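Local coordinates for protein catalase (Bacillus pumilus, PDB 4QOL) that catalyses the breakdown of hydrogen peroxide to water and oxygen at a buried heme, and also shows peroxidase-like reactivity toward phenolic substrates, at residues D342-R345 and H346-G349; A44-D47 and R48-I51; T455-L458 and A459-F463. One frame throughout, in Å; residues are numbered along the deposited sequence.

Interaction 1: D342-R345 and H346-G349; sequences DTQR and HRLG. With HEM (protoporphyrin IX containing Fe), chain E.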
ATOM      1  N   ASP A 342     -10.862  -7.668   7.739  1.00 12.32           N
ATOM      2  CA  ASP A 342     -10.738  -6.289   7.234  1.00 13.29           C
ATOM      3  C   ASP A 342      -9.417  -5.646   7.529  1.00 12.90           C
ATOM      4  O   ASP A 342      -8.717  -5.176   6.653  1.00 12.60           O
ATOM      5  CB  ASP A 342     -11.911  -5.441   7.723  1.00 12.63           C
ATOM      6  CG  ASP A 342     -11.909  -4.118   7.093  1.00 12.52           C
ATOM      7  OD1 ASP A 342     -11.946  -4.039   5.809  1.00 13.72           O
ATOM      8  OD2 ASP A 342     -11.808  -3.052   7.793  1.00 13.68           O
ATOM      9  N   THR A 343      -9.044  -5.616   8.815  1.00 12.21           N
ATOM     10  CA  THR A 343      -7.810  -4.934   9.202  1.00 11.99           C
ATOM     11  C   THR A 343      -6.611  -5.716   8.615  1.00 12.22           C
ATOM     12  O   THR A 343      -5.590  -5.114   8.276  1.00 11.58           O
ATOM     13  CB  THR A 343      -7.744  -4.753  10.746  1.00 11.75           C
ATOM     14  OG1 THR A 343      -6.747  -3.769  11.048  1.00 10.85           O
ATOM     15  CG2 THR A 343      -7.292  -6.000  11.471  1.00 11.08           C
ATOM     16  N   GLN A 344      -6.732  -7.042   8.574  1.00 13.88           N
ATOM     17  CA  GLN A 344      -5.651  -7.896   8.099  1.00 14.74           C
ATOM     18  C   GLN A 344      -5.326  -7.740   6.603  1.00 14.00           C
ATOM     19  O   GLN A 344      -4.151  -7.687   6.210  1.00 12.56           O
ATOM     20  CB  GLN A 344      -5.911  -9.356   8.430  1.00 12.65           C
ATOM     21  CG  GLN A 344      -5.741  -9.589   9.947  1.00 13.69           C
ATOM     22  CD  GLN A 344      -6.608 -10.635  10.536  1.00 14.10           C
ATOM     23  OE1 GLN A 344      -7.247 -11.445   9.794  1.00 15.05           O
ATOM     24  NE2 GLN A 344      -6.626 -10.701  11.840  1.00 13.64           N
ATOM     25  N   ARG A 345      -6.355  -7.498   5.817  1.00 12.16           N
ATOM     26  CA  ARG A 345      -6.135  -7.127   4.422  1.00 13.13           C
ATOM     27  C   ARG A 345      -5.258  -5.882   4.263  1.00 14.05           C
ATOM     28  O   ARG A 345      -4.430  -5.847   3.382  1.00 13.83           O
ATOM     29  CB  ARG A 345      -7.470  -7.093   3.629  1.00 14.73           C
ATOM     30  CG  ARG A 345      -8.179  -8.423   3.559  1.00 14.40           C
ATOM     31  CD  ARG A 345      -9.661  -8.302   3.191  1.00 14.88           C
ATOM     32  NE  ARG A 345     -10.320  -9.571   3.410  1.00 15.05           N
ATOM     33  CZ  ARG A 345     -11.436  -9.782   4.095  1.00 15.10           C
ATOM     34  NH1 ARG A 345     -12.171  -8.777   4.553  1.00 13.44           N
ATOM     35  NH2 ARG A 345     -11.873 -11.043   4.253  1.00 13.91           N
ATOM     36  N   HIS A 346      -5.511  -4.875   5.070  1.00 14.12           N
ATOM     37  CA  HIS A 346      -4.710  -3.638   5.162  1.00 14.86           C
ATOM     38  C   HIS A 346      -3.324  -3.893   5.757  1.00 15.70           C
ATOM     39  O   HIS A 346      -2.283  -3.361   5.216  1.00 16.07           O
ATOM     40  CB  HIS A 346      -5.461  -2.590   5.984  1.00 16.05           C
ATOM     41  CG  HIS A 346      -4.601  -1.488   6.568  1.00 17.97           C
ATOM     42  ND1 HIS A 346      -4.075  -0.460   5.817  1.00 21.57           N
ATOM     43  CD2 HIS A 346      -4.176  -1.272   7.826  1.00 20.20           C
ATOM     44  CE1 HIS A 346      -3.391   0.357   6.590  1.00 18.42           C
ATOM     45  NE2 HIS A 346      -3.430  -0.107   7.816  1.00 21.32           N
ATOM     46  N   ARG A 347      -3.266  -4.558   6.919  1.00 13.76           N
ATOM     47  CA  ARG A 347      -2.033  -4.645   7.660  1.00 13.58           C
ATOM     48  C   ARG A 347      -1.021  -5.539   6.891  1.00 13.78           C
ATOM     49  O   ARG A 347       0.190  -5.304   6.912  1.00 14.26           O
ATOM     50  CB  ARG A 347      -2.289  -5.233   9.029  1.00 12.58           C
ATOM     51  CG  ARG A 347      -1.086  -5.416   9.915  1.00 12.93           C
ATOM     52  CD  ARG A 347      -1.460  -5.685  11.376  1.00 13.09           C
ATOM     53  NE  ARG A 347      -2.132  -6.979  11.646  1.00 14.43           N
ATOM     54  CZ  ARG A 347      -1.494  -8.155  11.769  1.00 14.10           C
ATOM     55  NH1 ARG A 347      -0.151  -8.201  11.621  1.00 13.92           N
ATOM     56  NH2 ARG A 347      -2.182  -9.252  12.102  1.00 14.63           N
ATOM     57  N   LEU A 348      -1.544  -6.585   6.264  1.00 14.72           N
ATOM     58  CA  LEU A 348      -0.734  -7.748   5.760  1.00 14.19           C
ATOM     59  C   LEU A 348      -0.788  -7.992   4.242  1.00 13.84           C
ATOM     60  O   LEU A 348       0.108  -8.626   3.720  1.00 14.07           O
ATOM     61  CB  LEU A 348      -1.129  -9.049   6.441  1.00 13.95           C
ATOM     62  CG  LEU A 348      -0.902  -9.077   7.949  1.00 14.50           C
ATOM     63  CD1 LEU A 348      -1.660 -10.281   8.493  1.00 14.27           C
ATOM     64  CD2 LEU A 348       0.583  -9.118   8.267  1.00 15.01           C
ATOM     65  N   GLY A 349      -1.785  -7.428   3.582  1.00 14.10           N
ATOM     66  CA  GLY A 349      -2.028  -7.640   2.168  1.00 13.31           C
ATOM     67  C   GLY A 349      -3.239  -8.472   1.881  1.00 12.69           C
ATOM     68  O   GLY A 349      -3.623  -9.303   2.659  1.00 13.99           O
TER
HETATM   69  CHA HEM E 501      -6.692  -7.925  17.856  0.50 11.44           C
HETATM   70  CHB HEM E 501     -10.785  -5.594  16.693  0.50 11.38           C
HETATM   71  CHC HEM E 501     -12.857  -7.320  20.880  0.50 11.70           C
HETATM   72  CHD HEM E 501      -8.964 -10.138  21.501  0.50 11.68           C
HETATM   73  C1A HEM E 501      -7.615  -7.119  17.208  0.50 11.90           C
HETATM   74  C2A HEM E 501      -7.372  -6.371  16.011  0.50 12.00           C
HETATM   75  C3A HEM E 501      -8.523  -5.721  15.687  0.50 11.81           C
HETATM   76  C4A HEM E 501      -9.472  -6.064  16.667  0.50 11.64           C
HETATM   77  CMA HEM E 501      -8.894  -4.867  14.510  0.50 11.00           C
HETATM   78  CAA HEM E 501      -6.079  -6.379  15.260  0.50 11.68           C
HETATM   79  CBA HEM E 501      -5.981  -7.775  14.609  0.50 12.41           C
HETATM   80  CGA HEM E 501      -4.835  -7.875  13.673  0.50 12.77           C
HETATM   81  O1A HEM E 501      -4.497  -9.012  13.283  0.50 14.19           O
HETATM   82  O2A HEM E 501      -4.287  -6.854  13.199  0.50 12.33           O
HETATM   83  C1B HEM E 501     -11.662  -5.878  17.777  0.50 11.68           C
HETATM   84  C2B HEM E 501     -12.988  -5.344  17.836  0.50 11.46           C
HETATM   85  C3B HEM E 501     -13.572  -5.791  18.993  0.50 11.30           C
HETATM   86  C4B HEM E 501     -12.601  -6.678  19.649  0.50 11.40           C
HETATM   87  CMB HEM E 501     -13.598  -4.452  16.785  0.50 11.98           C
HETATM   88  CAB HEM E 501     -14.924  -5.562  19.504  0.50 11.38           C
HETATM   89  CBB HEM E 501     -15.857  -5.073  18.683  0.50 12.26           C
HETATM   90  C1C HEM E 501     -11.964  -8.252  21.409  0.50 11.92           C
HETATM   91  C2C HEM E 501     -12.313  -9.186  22.357  0.50 12.05           C
HETATM   92  C3C HEM E 501     -11.210  -9.960  22.549  0.50 11.67           C
HETATM   93  C4C HEM E 501     -10.193  -9.555  21.653  0.50 12.01           C
HETATM   94  CMC HEM E 501     -13.640  -9.214  23.084  0.50 11.80           C
HETATM   95  CAC HEM E 501     -11.146 -11.125  23.366  0.50 12.51           C
HETATM   96  CBC HEM E 501     -12.273 -11.781  23.580  0.50 12.74           C
HETATM   97  C1D HEM E 501      -8.050  -9.717  20.523  0.50 11.43           C
HETATM   98  C2D HEM E 501      -6.710 -10.299  20.439  0.50 11.05           C
HETATM   99  C3D HEM E 501      -6.048  -9.682  19.455  0.50 10.61           C
HETATM  100  C4D HEM E 501      -7.007  -8.719  18.923  0.50 11.46           C
HETATM  101  CMD HEM E 501      -6.231 -11.382  21.360  0.50 10.93           C
HETATM  102  CAD HEM E 501      -4.643  -9.941  18.973  0.50 10.40           C
HETATM  103  CBD HEM E 501      -4.728 -11.170  18.039  0.50 10.48           C
HETATM  104  CGD HEM E 501      -3.308 -11.409  17.616  0.50 10.87           C
HETATM  105  O1D HEM E 501      -2.597 -12.043  18.388  0.50 10.55           O
HETATM  106  O2D HEM E 501      -2.860 -10.983  16.518  0.50 10.68           O
HETATM  107  NA  HEM E 501      -8.945  -6.948  17.601  0.50 12.83           N
HETATM  108  NB  HEM E 501     -11.508  -6.650  18.869  0.50 11.60           N
HETATM  109  NC  HEM E 501     -10.703  -8.522  20.927  0.50 12.34           N
HETATM  110  ND  HEM E 501      -8.202  -8.774  19.600  0.50 11.80           N
HETATM  111 FE   HEM E 501      -9.791  -7.756  19.255  0.50 14.59          FE
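Gln344 and Arg347, one turn apart on helix 331-348, point the same way and together hold one heme propionate; in catalases this helix also carries the proximal tyrosine. Heme O1A is gripped twice, by Arg347 NH2 at 2.6 Å and by Gln344 NE2 at 3.1 Å. The other oxygen, heme O2A, takes Arg347 NE at 2.7 Å, and Thr343 CG2 packs 3.6 Å from that same oxygen. Heme O1A sits near the guanidinium plane, at its edge, while the Gln344 amide stands almost square to that plane (89°). A bend at chi3 of Arg347 (67°) swings NE and NH2 round to the carboxylate. The arginine's charge probably favours an ionised propionate.

A second shell fixes these groups. Leu348 CD1 lies 3.6 Å above one face of the Arg347 guanidinium, toward its rim. Arg347 NH1 bonds to Glu312 O and NH2 to Ala314 O, and Gln344 NE2 to Phe316 O. Thr343 OG1 bonds to Asp47 O of the second subunit, tying this helix to that neighbouring subunit.

Under the side chains runs ordinary helix pairing: Arg347 N reaches Thr343 O at 2.7 Å and Leu348 N reaches Gln344 O at 2.8 Å. Gly349 is the first residue to leave helical angles, with a phi of 109° that suits glycine; its N still makes a weak 3.1 Å bond to Arg345 O.

Interaction 2: A44-D47 and R48-I51; sequences AHFD and RERI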
ATOM      1  N   ALA A  44      17.090  -0.033  -0.020  1.00 12.09           N
ATOM      2  CA  ALA A  44      15.679   0.089  -0.372  1.00 12.42           C
ATOM      3  C   ALA A  44      14.872  -0.989   0.367  1.00 13.05           C
ATOM      4  O   ALA A  44      13.723  -0.759   0.781  1.00 12.42           O
ATOM      5  CB  ALA A  44      15.480  -0.061  -1.905  1.00 11.32           C
ATOM      6  N   HIS A  45      15.440  -2.173   0.512  1.00 11.58           N
ATOM      7  CA  HIS A  45      14.683  -3.188   1.206  1.00 11.54           C
ATOM      8  C   HIS A  45      14.650  -2.893   2.710  1.00 11.71           C
ATOM      9  O   HIS A  45      13.634  -3.050   3.363  1.00 12.25           O
ATOM     10  CB  HIS A  45      15.223  -4.605   0.939  1.00 12.81           C
ATOM     11  CG  HIS A  45      14.299  -5.644   1.429  1.00 12.29           C
ATOM     12  ND1 HIS A  45      13.438  -6.394   0.630  1.00 15.34           N
ATOM     13  CD2 HIS A  45      14.084  -6.049   2.679  1.00 12.34           C
ATOM     14  CE1 HIS A  45      12.704  -7.192   1.402  1.00 12.54           C
ATOM     15  NE2 HIS A  45      13.071  -6.989   2.647  1.00 14.96           N
ATOM     16  N   PHE A  46      15.762  -2.484   3.278  1.00 11.92           N
ATOM     17  CA  PHE A  46      15.813  -2.021   4.640  1.00 11.92           C
ATOM     18  C   PHE A  46      14.751  -0.952   4.898  1.00 11.22           C
ATOM     19  O   PHE A  46      14.023  -1.027   5.883  1.00 11.15           O
ATOM     20  CB  PHE A  46      17.219  -1.428   4.924  1.00 11.80           C
ATOM     21  CG  PHE A  46      17.325  -0.792   6.279  1.00 12.74           C
ATOM     22  CD1 PHE A  46      17.444  -1.566   7.399  1.00 12.13           C
ATOM     23  CD2 PHE A  46      17.304   0.582   6.415  1.00 13.40           C
ATOM     24  CE1 PHE A  46      17.531  -1.003   8.621  1.00 13.12           C
ATOM     25  CE2 PHE A  46      17.387   1.198   7.663  1.00 13.11           C
ATOM     26  CZ  PHE A  46      17.483   0.393   8.764  1.00 13.41           C
ATOM     27  N   ASP A  47      14.636  -0.019   3.957  1.00 11.65           N
ATOM     28  CA  ASP A  47      13.705   1.126   4.041  1.00 12.58           C
ATOM     29  C   ASP A  47      12.244   0.684   4.092  1.00 12.77           C
ATOM     30  O   ASP A  47      11.376   1.465   4.415  1.00 14.77           O
ATOM     31  CB  ASP A  47      13.922   2.071   2.831  1.00 12.54           C
ATOM     32  CG  ASP A  47      15.234   2.870   2.922  1.00 12.73           C
ATOM     33  OD1 ASP A  47      15.832   2.908   3.999  1.00 13.63           O
ATOM     34  OD2 ASP A  47      15.664   3.432   1.877  1.00 12.55           O
ATOM     35  N   ARG A  48      12.005  -0.557   3.693  1.00 11.52           N
ATOM     36  CA  ARG A  48      10.656  -1.139   3.588  1.00 12.19           C
ATOM     37  C   ARG A  48      10.415  -2.324   4.521  1.00 11.83           C
ATOM     38  O   ARG A  48       9.434  -3.033   4.327  1.00 12.47           O
ATOM     39  CB  ARG A  48      10.435  -1.540   2.123  1.00 11.55           C
ATOM     40  CG  ARG A  48      10.212  -0.377   1.197  1.00 11.69           C
ATOM     41  CD  ARG A  48      10.285  -0.725  -0.257  1.00 12.16           C
ATOM     42  NE  ARG A  48      10.099   0.507  -0.944  1.00 12.27           N
ATOM     43  CZ  ARG A  48      11.051   1.475  -1.049  1.00 12.28           C
ATOM     44  NH1 ARG A  48      12.260   1.159  -0.773  1.00 12.98           N
ATOM     45  NH2 ARG A  48      10.737   2.658  -1.531  1.00 12.88           N
ATOM     46  N   GLU A  49      11.232  -2.515   5.561  1.00 12.01           N
ATOM     47  CA  GLU A  49      11.054  -3.625   6.477  1.00 12.70           C
ATOM     48  C   GLU A  49       9.791  -3.585   7.275  1.00 12.62           C
ATOM     49  O   GLU A  49       9.177  -4.630   7.494  1.00 13.01           O
ATOM     50  CB  GLU A  49      12.180  -3.748   7.468  1.00 13.93           C
ATOM     51  CG  GLU A  49      13.441  -4.253   6.839  1.00 13.88           C
ATOM     52  CD  GLU A  49      14.587  -4.444   7.798  1.00 14.73           C
ATOM     53  OE1 GLU A  49      15.740  -4.637   7.274  1.00 14.75           O
ATOM     54  OE2 GLU A  49      14.417  -4.447   9.055  1.00 15.14           O
ATOM     55  N   ARG A  50       9.308  -2.379   7.621  1.00 11.61           N
ATOM     56  CA  ARG A  50       8.198  -2.275   8.561  1.00 12.84           C
ATOM     57  C   ARG A  50       6.848  -2.283   7.874  1.00 12.50           C
ATOM     58  O   ARG A  50       6.654  -1.700   6.812  1.00 12.48           O
ATOM     59  CB  ARG A  50       8.357  -0.927   9.387  1.00 12.95           C
ATOM     60  CG  ARG A  50       9.610  -0.839  10.198  1.00 13.38           C
ATOM     61  CD  ARG A  50       9.789  -1.879  11.289  1.00 13.05           C
ATOM     62  NE  ARG A  50      11.132  -1.657  11.783  1.00 12.82           N
ATOM     63  CZ  ARG A  50      12.199  -2.388  11.505  1.00 13.75           C
ATOM     64  NH1 ARG A  50      12.177  -3.512  10.746  1.00 15.28           N
ATOM     65  NH2 ARG A  50      13.373  -1.877  11.874  1.00 12.78           N
ATOM     66  N   ILE A  51       5.885  -2.893   8.554  1.00 12.67           N
ATOM     67  CA  ILE A  51       4.491  -2.847   8.163  1.00 13.67           C
ATOM     68  C   ILE A  51       3.669  -2.293   9.355  1.00 14.28           C
ATOM     69  O   ILE A  51       4.197  -2.233  10.482  1.00 13.47           O
ATOM     70  CB  ILE A  51       3.996  -4.283   7.790  1.00 13.09           C
ATOM     71  CG1 ILE A  51       4.034  -5.258   8.993  1.00 13.69           C
ATOM     72  CG2 ILE A  51       4.804  -4.791   6.603  1.00 14.17           C
ATOM     73  CD1 ILE A  51       3.340  -6.610   8.708  1.00 12.56           C
TER
HETATM   74  O   HOH W   1      10.030   0.307   6.779  1.00 15.73           O
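Arg48 folds its side chain back over the end of helix 37-46 to reach Ala44. Its NH1 gives a 2.9 Å hydrogen bond to Ala44 O, which lies close to the guanidinium plane at its edge, although the N-H line is bent (140°). With CG beside its own backbone N (chi1 -73°) and the chain extended from there to NE, the aliphatic part runs past the same carbonyl, and NH1 comes within 3.6 Å of Ala44 CB. The same NH1 makes a salt bridge with Asp342 of the second subunit. Cut back to alanine, this position would probably leave that aspartate without its charge mate and Ala44 O without its side-chain donor.

Backbone bonds close the turn. Arg48 N bonds to His45 O at 3.0 Å, and Glu49 N to Phe46 O at 3.2 Å across a type I turn from Phe46 to Glu49. A water bridges onward, donating to Asp47 O at 3.0 Å and accepting from Arg50 N at 2.9 Å. This is the N-terminal arm that catalases thread between subunits: the second and third subunits pack on it, Arg48 of the fourth comes close to Arg48, and Asp47 also touches a heme.

Among the charged and aromatic groups, Glu49 OE1 comes 3.5 Å from Phe46 CD1, with carboxylate and ring planes 79° apart. OE1 is hydrogen-bonded to His148 of the second subunit. On the other oxygen, Glu49 OE2 spends its anti lone pair on a 3.0 Å salt bridge to Arg50 NH1.

Interaction 3: T455-L458 and A459-F463; sequences TKLL and AICNF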
ATOM      1  N   THR A 455     -16.837  13.217  36.670  1.00 21.80           N
ATOM      2  CA  THR A 455     -16.571  11.858  36.191  1.00 19.12           C
ATOM      3  C   THR A 455     -16.233  10.901  37.344  1.00 18.90           C
ATOM      4  O   THR A 455     -16.717   9.775  37.380  1.00 19.47           O
ATOM      5  CB  THR A 455     -15.462  11.827  35.160  1.00 18.26           C
ATOM      6  OG1 THR A 455     -15.935  12.506  33.995  1.00 19.62           O
ATOM      7  CG2 THR A 455     -15.036  10.406  34.825  1.00 16.72           C
ATOM      8  N   LYS A 456     -15.418  11.384  38.234  1.00 19.59           N
ATOM      9  CA  LYS A 456     -15.012  10.613  39.419  1.00 20.54           C
ATOM     10  C   LYS A 456     -16.226  10.232  40.269  1.00 19.76           C
ATOM     11  O   LYS A 456     -16.358   9.084  40.697  1.00 17.90           O
ATOM     12  CB  LYS A 456     -14.052  11.461  40.251  1.00 21.18           C
ATOM     13  CG  LYS A 456     -13.393  10.719  41.398  1.00 21.31           C
ATOM     14  CD  LYS A 456     -12.666  11.723  42.326  1.00 22.36           C
ATOM     15  CE  LYS A 456     -11.586  12.464  41.613  1.00 25.40           C
ATOM     16  NZ  LYS A 456     -10.882  13.370  42.547  1.00 24.78           N
ATOM     17  N   LEU A 457     -17.130  11.182  40.465  1.00 20.20           N
ATOM     18  CA  LEU A 457     -18.421  10.905  41.165  1.00 20.31           C
ATOM     19  C   LEU A 457     -19.220   9.840  40.429  1.00 20.68           C
ATOM     20  O   LEU A 457     -19.779   8.950  41.038  1.00 20.61           O
ATOM     21  CB  LEU A 457     -19.256  12.186  41.325  1.00 21.12           C
ATOM     22  CG  LEU A 457     -20.555  12.154  42.077  1.00 22.15           C
ATOM     23  CD1 LEU A 457     -20.300  11.591  43.482  1.00 23.40           C
ATOM     24  CD2 LEU A 457     -21.194  13.545  42.146  1.00 22.72           C
ATOM     25  N   LEU A 458     -19.337   9.978  39.099  1.00 19.03           N
ATOM     26  CA  LEU A 458     -20.170   9.021  38.348  1.00 18.11           C
ATOM     27  C   LEU A 458     -19.548   7.631  38.449  1.00 17.25           C
ATOM     28  O   LEU A 458     -20.232   6.670  38.613  1.00 16.43           O
ATOM     29  CB  LEU A 458     -20.313   9.537  36.879  1.00 17.57           C
ATOM     30  CG  LEU A 458     -21.205   8.634  35.996  1.00 19.00           C
ATOM     31  CD1 LEU A 458     -22.649   8.461  36.542  1.00 19.61           C
ATOM     32  CD2 LEU A 458     -21.263   9.185  34.562  1.00 19.00           C
ATOM     33  N   ALA A 459     -18.212   7.534  38.435  1.00 17.33           N
ATOM     34  CA  ALA A 459     -17.564   6.233  38.625  1.00 16.99           C
ATOM     35  C   ALA A 459     -17.885   5.607  39.967  1.00 17.10           C
ATOM     36  O   ALA A 459     -18.292   4.429  40.054  1.00 17.79           O
ATOM     37  CB  ALA A 459     -16.049   6.372  38.484  1.00 16.76           C
ATOM     38  N   ILE A 460     -17.777   6.422  41.008  1.00 18.10           N
ATOM     39  CA  ILE A 460     -18.160   5.979  42.349  1.00 18.28           C
ATOM     40  C   ILE A 460     -19.594   5.476  42.421  1.00 19.44           C
ATOM     41  O   ILE A 460     -19.881   4.433  42.965  1.00 18.35           O
ATOM     42  CB  ILE A 460     -17.944   7.129  43.377  1.00 18.10           C
ATOM     43  CG1 ILE A 460     -16.471   7.353  43.574  1.00 17.27           C
ATOM     44  CG2 ILE A 460     -18.610   6.802  44.700  1.00 17.72           C
ATOM     45  CD1 ILE A 460     -16.187   8.679  44.207  1.00 17.18           C
ATOM     46  N   CYS A 461     -20.507   6.245  41.835  1.00 20.00           N
ATOM     47  CA  CYS A 461     -21.904   5.863  41.800  1.00 20.68           C
ATOM     48  C   CYS A 461     -22.141   4.567  41.057  1.00 19.90           C
ATOM     49  O   CYS A 461     -22.982   3.757  41.463  1.00 19.03           O
ATOM     50  CB  CYS A 461     -22.736   7.004  41.221  1.00 21.96           C
ATOM     51  SG  CYS A 461     -22.763   8.414  42.437  1.00 26.86           S
ATOM     52  N   ASN A 462     -21.420   4.344  39.951  1.00 18.43           N
ATOM     53  CA  ASN A 462     -21.602   3.066  39.266  1.00 18.08           C
ATOM     54  C   ASN A 462     -21.170   1.890  40.132  1.00 17.81           C
ATOM     55  O   ASN A 462     -21.822   0.862  40.140  1.00 17.93           O
ATOM     56  CB  ASN A 462     -20.821   3.063  37.906  1.00 17.16           C
ATOM     57  CG  ASN A 462     -21.442   3.962  36.842  1.00 18.06           C
ATOM     58  OD1 ASN A 462     -22.607   4.240  36.858  1.00 20.10           O
ATOM     59  ND2 ASN A 462     -20.651   4.327  35.853  1.00 16.46           N
ATOM     60  N   PHE A 463     -20.036   2.024  40.807  1.00 17.45           N
ATOM     61  CA  PHE A 463     -19.548   0.934  41.665  1.00 18.59           C
ATOM     62  C   PHE A 463     -20.423   0.803  42.930  1.00 19.10           C
ATOM     63  O   PHE A 463     -20.643  -0.302  43.400  1.00 20.11           O
ATOM     64  CB  PHE A 463     -18.064   1.149  42.007  1.00 18.28           C
ATOM     65  CG  PHE A 463     -17.171   1.094  40.781  1.00 17.09           C
ATOM     66  CD1 PHE A 463     -17.183  -0.008  39.994  1.00 18.27           C
ATOM     67  CD2 PHE A 463     -16.284   2.135  40.457  1.00 17.75           C
ATOM     68  CE1 PHE A 463     -16.368  -0.106  38.869  1.00 18.60           C
ATOM     69  CE2 PHE A 463     -15.428   2.073  39.333  1.00 18.05           C
ATOM     70  CZ  PHE A 463     -15.497   0.931  38.535  1.00 18.56           C
TER
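Leu457 O receives Cys461 N at 2.9 Å in a nearly straight bond (165°), and the sulfur of the same cysteine hangs beside it: Cys461 SG is 3.3 Å from Leu457 O. These are about two and a half turns of alpha-helix in the C-terminal helical domain of the catalase, within helix 453-466. The neighbouring bonds repeat the i to i+4 pattern: Ala459 N to Thr455 O at 2.9 Å, Ile460 N to Lys456 O at 3.0 Å, and Asn462 N to Leu458 O at 2.9 Å.

Side chains from the second turn lean back against the first. Cys461 carries SG beside its own backbone N (chi1 -69°), which tips the sulfur toward the preceding turn. Leu457 has CG anti to its backbone N (chi1 -176°), pointing out from the axis, and its CD1 meets Cys461 SG at 4.2 Å in an apolar touch. Ile460 packs its CG1 at 3.4 Å over Lys456 O, with CD1 reaching along toward CG of Lys456. Asn462 lays its amide carbon CG 3.5 Å from Leu458 O, while its ND2 bonds to Thr169 O of helix 161-169.

The chain of Lys456 ends in a salt bridge of NZ with Glu453, earlier on this helix, and Thr455 OG1 bonds to Arg388 of the fourth subunit. Thr455, Leu458 and Ala459 rest on helix 161-169, whereas Lys456 and Ile460 face helix 468-478. Phe463 wedges between that helix and helix 175-181, packing on Leu474 and Leu178, and its ring meets that of Tyr470.

All three contacts are local, joining residues a turn or so apart, and all are largely buried, though by different surroundings. Interaction 1 lies in the heme pocket, closer to the chain's centre than the other two, with charge and amide donors turned on a ligand. In interaction 2, burial comes largely from other subunits, and salt bridges and a water supplement the backbone bonds. The two touch within one chain, Leu348 CD2 lying 3.8 Å from Ile51 CD1, and across subunits through Asp342 and Arg48. Interaction 3 stands apart, its centre about 39 Å from that of interaction 1: regular helix held by backbone hydrogen bonds, with one apolar touch between side chains, and in Leu457 an exposed residue.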